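Local coordinates for uncharacterized protein CPE2226 (Clostridium perfringens, PDB 3O6U) that is of unknown function but probably binds FMN, at residues A[70-75]-A[86-91]. Sequence-based numbering, arbitrary orientation.
Sequences EPQLEK and DVITGA
Leu73, on helix 66-80, and Ile88, in the extended loop leading to helix 92-111, are the closest residues of the two backbones, their CA atoms 8.1 Å apart, so the segments meet through side chains alone. Ile88 supplies about half of the joint surface, more than Leu73 or Gln72, and its CD1 methyl is the point of contact. It enters between the side chains of Gln72 and Leu73, which are consecutive on the helix. On one flank it packs against the isobutyl group of Leu73, with CD1 3.5 Å from Leu73 CD2 and 3.7 Å from Leu73 CG. On the other it lies against the aliphatic root of Gln72, 3.7 Å from Gln72 CB. With CG1 of Ile88 anti to the carbonyl carbon (chi1 -70°) and the chain then extended (chi2 156°), CD1 is carried forward to the helix. Gln72 is likewise extended beyond CG (chi2 178°) and slants across the isoleucine, bringing its amide oxygen OE1 to 3.8 Å from Ile88 CD1, a van der Waals approach. The small interface, 147 Å² in all, is partly buried: Leu73 continues inward onto Phe98 and Ser95 of helix 92-111, whereas Gln72 is partly exposed. Ile88 also rests on Ile64, and its backbone N is hydrogen-bonded to Ser95 OG. The same residue opens a type II beta turn, Ile88 to Ala91, closed by Ala91 N to Ile88 O at 2.8 Å. Gly90 takes the positive phi of this turn. Ala91 then occupies the N-cap position of helix 92-111. The arrangement is that of a loop joining two consecutive helices, 66-80 and 92-111, within the FMN-binding domain, in which an apolar linker residue packs back onto the first helix and opens a type II turn into the second.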
loop_
_atom_site.group_PDB
_atom_site.type_symbol
_atom_site.label_atom_id
_atom_site.label_comp_id
_atom_site.label_asym_id
_atom_site.label_seq_id
_atom_site.Cartn_x
_atom_site.Cartn_y
_atom_site.Cartn_z
ATOM N N GLU A 70 -6.209 -5.184 -1.627
ATOM C CA GLU A 70 -4.787 -5.031 -1.327
ATOM C C GLU A 70 -3.921 -5.861 -2.225
ATOM O O GLU A 70 -2.903 -5.384 -2.709
ATOM C CB GLU A 70 -4.480 -5.300 0.160
ATOM C CG GLU A 70 -5.131 -4.283 1.095
ATOM C CD GLU A 70 -4.798 -4.536 2.542
ATOM O OE1 GLU A 70 -4.360 -5.671 2.850
ATOM O OE2 GLU A 70 -4.979 -3.616 3.367
ATOM N N PRO A 71 -4.308 -7.123 -2.470
ATOM C CA PRO A 71 -3.443 -7.896 -3.362
ATOM C C PRO A 71 -3.563 -7.353 -4.790
ATOM O O PRO A 71 -2.614 -7.445 -5.564
ATOM C CB PRO A 71 -3.957 -9.323 -3.220
ATOM C CG PRO A 71 -4.751 -9.321 -1.928
ATOM C CD PRO A 71 -5.354 -7.957 -1.863
ATOM N N GLN A 72 -4.710 -6.782 -5.153
ATOM C CA GLN A 72 -4.836 -6.200 -6.490
ATOM C C GLN A 72 -3.906 -5.006 -6.669
ATOM O O GLN A 72 -3.198 -4.915 -7.682
ATOM C CB GLN A 72 -6.281 -5.787 -6.784
ATOM C CG GLN A 72 -7.144 -7.010 -7.059
ATOM C CD GLN A 72 -8.597 -6.693 -7.320
ATOM O OE1 GLN A 72 -8.931 -5.650 -7.885
ATOM N NE2 GLN A 72 -9.479 -7.615 -6.931
ATOM N N LEU A 73 -3.884 -4.114 -5.678
ATOM C CA LEU A 73 -3.044 -2.926 -5.735
ATOM C C LEU A 73 -1.579 -3.322 -5.864
ATOM O O LEU A 73 -0.813 -2.713 -6.632
ATOM C CB LEU A 73 -3.286 -2.071 -4.486
ATOM C CG LEU A 73 -4.714 -1.518 -4.420
ATOM C CD1 LEU A 73 -5.027 -1.020 -3.038
ATOM C CD2 LEU A 73 -4.875 -0.405 -5.434
ATOM N N GLU A 74 -1.197 -4.353 -5.121
ATOM C CA GLU A 74 0.161 -4.854 -5.161
ATOM C C GLU A 74 0.538 -5.272 -6.579
ATOM O O GLU A 74 1.603 -4.894 -7.085
ATOM C CB GLU A 74 0.315 -6.073 -4.234
ATOM C CG GLU A 74 0.185 -5.772 -2.738
ATOM C CD GLU A 74 0.283 -7.034 -1.888
ATOM O OE1 GLU A 74 0.429 -8.127 -2.468
ATOM O OE2 GLU A 74 0.211 -6.941 -0.645
ATOM N N LYS A 75 -0.338 -6.038 -7.230
ATOM C CA LYS A 75 -0.051 -6.539 -8.574
ATOM C C LYS A 75 -0.019 -5.444 -9.623
ATOM O O LYS A 75 0.880 -5.417 -10.465
ATOM C CB LYS A 75 -1.068 -7.600 -8.980
ATOM C CG LYS A 75 -1.076 -8.820 -8.102
ATOM C CD LYS A 75 -2.215 -9.734 -8.518
ATOM C CE LYS A 75 -2.688 -10.616 -7.364
ATOM N NZ LYS A 75 -3.936 -10.089 -6.706
ATOM N N ASP A 86 -4.706 2.666 -11.817
ATOM C CA ASP A 86 -6.128 3.007 -11.895
ATOM C C ASP A 86 -6.765 2.711 -10.541
ATOM O O ASP A 86 -6.479 1.669 -9.941
ATOM C CB ASP A 86 -6.826 2.161 -12.968
ATOM C CG ASP A 86 -6.001 2.018 -14.240
ATOM O OD1 ASP A 86 -5.512 3.047 -14.768
ATOM O OD2 ASP A 86 -5.844 0.869 -14.717
ATOM N N VAL A 87 -7.632 3.590 -10.052
ATOM C CA VAL A 87 -8.215 3.304 -8.759
ATOM C C VAL A 87 -9.135 2.100 -8.889
ATOM O O VAL A 87 -9.552 1.756 -9.987
ATOM C CB VAL A 87 -8.917 4.569 -8.122
ATOM C CG1 VAL A 87 -8.029 5.792 -8.323
ATOM C CG2 VAL A 87 -10.296 4.792 -8.663
ATOM N N ILE A 88 -9.361 1.388 -7.793
ATOM C CA ILE A 88 -10.242 0.232 -7.858
ATOM C C ILE A 88 -11.649 0.618 -7.380
ATOM O O ILE A 88 -11.862 1.066 -6.250
ATOM C CB ILE A 88 -9.690 -0.964 -7.026
ATOM C CG1 ILE A 88 -8.447 -1.541 -7.707
ATOM C CG2 ILE A 88 -10.747 -2.053 -6.890
ATOM C CD1 ILE A 88 -7.521 -2.280 -6.745
ATOM N N THR A 89 -12.599 0.457 -8.289
ATOM C CA THR A 89 -14.005 0.749 -8.055
ATOM C C THR A 89 -14.466 0.113 -6.750
ATOM O O THR A 89 -14.390 -1.105 -6.598
ATOM C CB THR A 89 -14.874 0.152 -9.189
ATOM O OG1 THR A 89 -14.177 0.274 -10.437
ATOM C CG2 THR A 89 -16.224 0.861 -9.267
ATOM N N GLY A 90 -14.940 0.948 -5.826
ATOM C CA GLY A 90 -15.450 0.468 -4.554
ATOM C C GLY A 90 -14.427 0.478 -3.437
ATOM O O GLY A 90 -14.708 0.068 -2.306
ATOM N N ALA A 91 -13.233 0.956 -3.768
ATOM C CA ALA A 91 -12.116 1.033 -2.827
ATOM C C ALA A 91 -11.250 2.175 -3.319
ATOM O O ALA A 91 -10.037 2.025 -3.493
ATOM C CB ALA A 91 -11.312 -0.297 -2.840
#